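Local coordinates for putative exported protein (Bacteroides fragilis, PDB 3FZX), which is of unknown function but binds calcium and, with its YmcC-like barrel and kinship to the LolA/LolB lipoprotein carriers, may bind a lipid, at residues Met94-Asp104 with Thr128-Asn139. Residues are numbered along the deposited sequence; the frame is centred on the assembly and turned at random.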
loop_
_atom_site.group_PDB
_atom_site.type_symbol
_atom_site.label_atom_id
_atom_site.label_comp_id
_atom_site.label_asym_id
_atom_site.label_seq_id
_atom_site.Cartn_x
_atom_site.Cartn_y
_atom_site.Cartn_z
HETATM N N MSE A 94 -3.953 -10.269 18.794
HETATM C CA MSE A 94 -5.033 -10.856 18.003
HETATM C C MSE A 94 -4.517 -11.669 16.823
HETATM O O MSE A 94 -5.318 -12.274 16.104
HETATM C CB MSE A 94 -6.093 -9.814 17.609
HETATM C CG MSE A 94 -5.626 -8.523 16.967
HETATM SE SE MSE A 94 -5.164 -8.741 15.102
HETATM C CE MSE A 94 -6.999 -8.791 14.269
HETATM N N MSE A 95 -3.193 -11.736 16.649
HETATM C CA MSE A 95 -2.610 -12.391 15.468
HETATM C C MSE A 95 -2.571 -13.904 15.540
HETATM O O MSE A 95 -2.288 -14.485 16.581
HETATM C CB MSE A 95 -1.181 -11.937 15.229
HETATM C CG MSE A 95 -0.996 -10.674 14.388
HETATM SE SE MSE A 95 0.884 -10.135 14.665
HETATM C CE MSE A 95 0.602 -8.284 14.065
ATOM N N ASN A 96 -2.847 -14.517 14.398
ATOM C CA ASN A 96 -2.612 -15.930 14.172
ATOM C C ASN A 96 -2.361 -16.114 12.660
ATOM O O ASN A 96 -2.369 -15.136 11.885
ATOM C CB ASN A 96 -3.752 -16.796 14.732
ATOM C CG ASN A 96 -5.120 -16.393 14.206
ATOM O OD1 ASN A 96 -5.321 -16.261 12.995
ATOM N ND2 ASN A 96 -6.077 -16.206 15.121
ATOM N N ALA A 97 -2.092 -17.346 12.250
ATOM C CA ALA A 97 -1.769 -17.651 10.859
ATOM C C ALA A 97 -2.833 -17.203 9.856
ATOM O O ALA A 97 -2.507 -16.974 8.706
ATOM C CB ALA A 97 -1.508 -19.141 10.706
ATOM N N ASP A 98 -4.099 -17.100 10.268
ATOM C CA ASP A 98 -5.163 -16.659 9.369
ATOM C C ASP A 98 -5.418 -15.142 9.391
ATOM O O ASP A 98 -6.366 -14.678 8.750
ATOM C CB ASP A 98 -6.468 -17.429 9.662
ATOM C CG ASP A 98 -6.375 -18.921 9.300
ATOM O OD1 ASP A 98 -5.340 -19.385 8.780
ATOM O OD2 ASP A 98 -7.350 -19.645 9.548
ATOM N N VAL A 99 -4.599 -14.378 10.119
ATOM C CA VAL A 99 -4.745 -12.927 10.146
ATOM C C VAL A 99 -3.929 -12.308 9.024
ATOM O O VAL A 99 -2.790 -12.663 8.797
ATOM C CB VAL A 99 -4.330 -12.305 11.510
ATOM C CG1 VAL A 99 -4.089 -10.810 11.378
ATOM C CG2 VAL A 99 -5.404 -12.582 12.568
ATOM N N TYR A 100 -4.536 -11.371 8.325
ATOM C CA TYR A 100 -3.899 -10.626 7.260
ATOM C C TYR A 100 -4.015 -9.176 7.592
ATOM O O TYR A 100 -4.819 -8.778 8.422
ATOM C CB TYR A 100 -4.600 -10.916 5.928
ATOM C CG TYR A 100 -4.377 -12.352 5.555
ATOM C CD1 TYR A 100 -3.178 -12.757 4.943
ATOM C CD2 TYR A 100 -5.302 -13.327 5.891
ATOM C CE1 TYR A 100 -2.935 -14.093 4.628
ATOM C CE2 TYR A 100 -5.068 -14.676 5.571
ATOM C CZ TYR A 100 -3.887 -15.041 4.948
ATOM O OH TYR A 100 -3.658 -16.352 4.650
HETATM N N MSE A 101 -3.202 -8.381 6.934
HETATM C CA MSE A 101 -3.171 -6.964 7.197
HETATM C C MSE A 101 -2.892 -6.178 5.921
HETATM O O MSE A 101 -2.280 -6.692 4.991
HETATM C CB MSE A 101 -2.173 -6.659 8.297
HETATM C CG MSE A 101 -0.813 -7.180 8.045
HETATM SE SE MSE A 101 0.309 -6.926 9.613
HETATM C CE MSE A 101 0.091 -8.673 10.500
HETATM N N MSE A 102 -3.443 -4.970 5.870
HETATM C CA MSE A 102 -3.261 -4.066 4.742
HETATM C C MSE A 102 -3.162 -2.654 5.312
HETATM O O MSE A 102 -3.925 -2.282 6.202
HETATM C CB MSE A 102 -4.445 -4.136 3.779
HETATM C CG MSE A 102 -4.743 -5.510 3.166
HETATM SE SE MSE A 102 -3.782 -5.946 1.513
HETATM C CE MSE A 102 -1.939 -6.136 2.172
ATOM N N GLY A 103 -2.229 -1.878 4.786
ATOM C CA GLY A 103 -2.053 -0.505 5.173
ATOM C C GLY A 103 -1.494 0.306 4.034
ATOM O O GLY A 103 -1.134 -0.225 3.005
ATOM N N ASP A 104 -1.425 1.610 4.236
ATOM C CA ASP A 104 -0.727 2.499 3.325
ATOM C C ASP A 104 0.764 2.240 3.387
ATOM O O ASP A 104 1.268 1.671 4.370
ATOM C CB ASP A 104 -0.938 3.946 3.769
ATOM C CG ASP A 104 -2.393 4.334 3.762
ATOM O OD1 ASP A 104 -2.878 4.650 2.643
ATOM O OD2 ASP A 104 -3.033 4.265 4.856
ATOM N N THR A 128 -3.294 4.241 7.825
ATOM C CA THR A 128 -4.202 3.334 8.521
ATOM C C THR A 128 -3.871 1.880 8.177
ATOM O O THR A 128 -3.749 1.510 7.008
ATOM C CB THR A 128 -5.653 3.651 8.181
ATOM O OG1 THR A 128 -5.899 5.005 8.551
ATOM C CG2 THR A 128 -6.624 2.729 8.920
ATOM N N LEU A 129 -3.672 1.086 9.218
ATOM C CA LEU A 129 -3.442 -0.340 9.098
ATOM C C LEU A 129 -4.682 -1.053 9.610
ATOM O O LEU A 129 -5.163 -0.747 10.699
ATOM C CB LEU A 129 -2.219 -0.752 9.934
ATOM C CG LEU A 129 -1.829 -2.222 9.921
ATOM C CD1 LEU A 129 -1.333 -2.693 8.551
ATOM C CD2 LEU A 129 -0.801 -2.442 11.019
ATOM N N ARG A 130 -5.190 -2.002 8.825
ATOM C CA ARG A 130 -6.312 -2.844 9.234
ATOM C C ARG A 130 -5.864 -4.303 9.255
ATOM O O ARG A 130 -5.189 -4.756 8.329
ATOM C CB ARG A 130 -7.502 -2.637 8.291
ATOM C CG ARG A 130 -8.179 -1.242 8.518
ATOM C CD ARG A 130 -9.138 -0.913 7.445
ATOM N NE ARG A 130 -9.953 0.258 7.757
ATOM C CZ ARG A 130 -10.870 0.791 6.960
ATOM N NH1 ARG A 130 -11.093 0.298 5.744
ATOM N NH2 ARG A 130 -11.572 1.839 7.376
ATOM N N LEU A 131 -6.225 -5.024 10.324
ATOM C CA LEU A 131 -5.927 -6.445 10.449
ATOM C C LEU A 131 -7.243 -7.207 10.555
ATOM O O LEU A 131 -8.228 -6.711 11.096
ATOM C CB LEU A 131 -5.037 -6.728 11.666
ATOM C CG LEU A 131 -3.743 -5.909 11.735
ATOM C CD1 LEU A 131 -3.948 -4.589 12.448
ATOM C CD2 LEU A 131 -2.634 -6.698 12.405
ATOM N N TYR A 132 -7.280 -8.400 9.996
ATOM C CA TYR A 132 -8.503 -9.210 10.039
ATOM C C TYR A 132 -8.169 -10.659 9.860
ATOM O O TYR A 132 -7.268 -10.989 9.114
ATOM C CB TYR A 132 -9.498 -8.815 8.943
ATOM C CG TYR A 132 -8.878 -8.115 7.771
ATOM C CD1 TYR A 132 -8.352 -8.811 6.674
ATOM C CD2 TYR A 132 -8.831 -6.721 7.766
ATOM C CE1 TYR A 132 -7.775 -8.104 5.618
ATOM C CE2 TYR A 132 -8.270 -6.016 6.742
ATOM C CZ TYR A 132 -7.743 -6.683 5.680
ATOM O OH TYR A 132 -7.221 -5.856 4.733
ATOM N N GLN A 133 -8.906 -11.513 10.554
ATOM C CA GLN A 133 -8.781 -12.956 10.406
ATOM C C GLN A 133 -9.753 -13.488 9.347
ATOM O O GLN A 133 -10.964 -13.316 9.462
ATOM C CB GLN A 133 -9.069 -13.660 11.734
ATOM C CG GLN A 133 -8.806 -15.168 11.685
ATOM C CD GLN A 133 -8.976 -15.829 13.035
ATOM O OE1 GLN A 133 -8.941 -15.167 14.078
ATOM N NE2 GLN A 133 -9.168 -17.146 13.025
ATOM N N LYS A 134 -9.197 -14.166 8.349
ATOM C CA LYS A 134 -9.970 -14.860 7.336
ATOM C C LYS A 134 -10.667 -16.028 8.027
ATOM O O LYS A 134 -10.017 -16.807 8.712
ATOM C CB LYS A 134 -9.051 -15.379 6.219
ATOM C CG LYS A 134 -9.813 -15.803 4.971
ATOM C CD LYS A 134 -8.983 -16.676 4.041
ATOM C CE LYS A 134 -9.837 -17.176 2.870
ATOM N NZ LYS A 134 -9.262 -18.420 2.283
ATOM N N GLY A 135 -11.982 -16.121 7.863
ATOM C CA GLY A 135 -12.788 -17.148 8.526
ATOM C C GLY A 135 -13.339 -16.759 9.896
ATOM O O GLY A 135 -14.079 -17.534 10.506
ATOM N N ASN A 136 -12.998 -15.562 10.382
ATOM C CA ASN A 136 -13.437 -15.103 11.706
ATOM C C ASN A 136 -13.399 -13.572 11.783
ATOM O O ASN A 136 -12.576 -12.975 12.496
ATOM C CB ASN A 136 -12.559 -15.749 12.774
ATOM C CG ASN A 136 -12.891 -15.288 14.175
ATOM O OD1 ASN A 136 -13.977 -14.786 14.444
ATOM N ND2 ASN A 136 -11.929 -15.434 15.071
ATOM N N LYS A 137 -14.330 -12.972 11.040
ATOM C CA LYS A 137 -14.460 -11.514 10.883
ATOM C C LYS A 137 -14.486 -10.727 12.182
ATOM O O LYS A 137 -14.058 -9.582 12.206
ATOM C CB LYS A 137 -15.736 -11.177 10.129
ATOM C CG LYS A 137 -15.757 -11.611 8.682
ATOM C CD LYS A 137 -17.178 -11.611 8.157
ATOM C CE LYS A 137 -17.697 -10.204 7.899
ATOM N NZ LYS A 137 -17.671 -9.902 6.452
ATOM N N ASN A 138 -15.013 -11.314 13.250
ATOM C CA ASN A 138 -15.070 -10.633 14.538
ATOM C C ASN A 138 -13.699 -10.330 15.058
ATOM O O ASN A 138 -13.549 -9.401 15.834
ATOM C CB ASN A 138 -15.795 -11.468 15.599
ATOM C CG ASN A 138 -17.285 -11.497 15.400
ATOM O OD1 ASN A 138 -17.845 -10.698 14.648
ATOM N ND2 ASN A 138 -17.946 -12.403 16.100
ATOM N N ASN A 139 -12.710 -11.132 14.672
ATOM C CA ASN A 139 -11.343 -10.849 15.054
ATOM C C ASN A 139 -10.707 -9.923 14.015
ATOM O O ASN A 139 -10.026 -10.374 13.110
ATOM C CB ASN A 139 -10.525 -12.133 15.229
ATOM C CG ASN A 139 -9.111 -11.856 15.636
ATOM O OD1 ASN A 139 -8.833 -10.830 16.245
ATOM N ND2 ASN A 139 -8.190 -12.749 15.265
#
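Leu131 lies among four side chains of segment 94-104. Leu131 CB meets the methyl CE of Met94 at 3.9 Å and faces Val99 CG1. Its CG packs on Met101 CB, and these two side chains run side by side in the same direction. Its CD2 reaches CE of Met95. Met94, Met95 and Met101 are selenomethionines. Met94 folds back on itself, with chi2 and chi3 both at 77°, which brings CE to Leu131 CB and to Asn139 OD1.

Met94 also meets Asn139 nearer the backbone, where its CB lies close to the same OD1. Asn139 ND2 gives a nearly straight hydrogen bond to Met94 O (3.0 Å), in the carbonyl plane. Asn139 ND2 gives a second bond to Gln133 OE1 at 2.8 Å. Both acceptors lie almost in the amide plane of Asn139, so its rotation is fixed. Asn96 ND2 adds a weak bond to the same Gln133 OE1, the two amides standing 83° apart.

Tyr132 points to the other side of the sheet. Tyr100 O sits 3.9 Å above one face of the Tyr132 ring, toward the rim. Tyr132 OH hydrogen-bonds Glu49 of the second subunit. Arg130, on the same side, makes salt bridges to Glu142 of its own chain and to that Glu49.

The backbones form an antiparallel pair of neighbouring strands in the closed barrel. Tyr100 with Tyr132 and Met102 with Arg130 are the hydrogen-bonded pairs. Beyond them, Asp104 OD2 accepts from Thr128 N (3.0 Å), and at the other end Lys134 N binds Asp98 O.

The chemistry thus differs between the faces. Leu131 and its partners make an apolar layer, bordered at one end by the linked amides of Asn139, Gln133 and Asn96. On the opposite face Tyr132 and Arg130 turn polar ends to the second subunit.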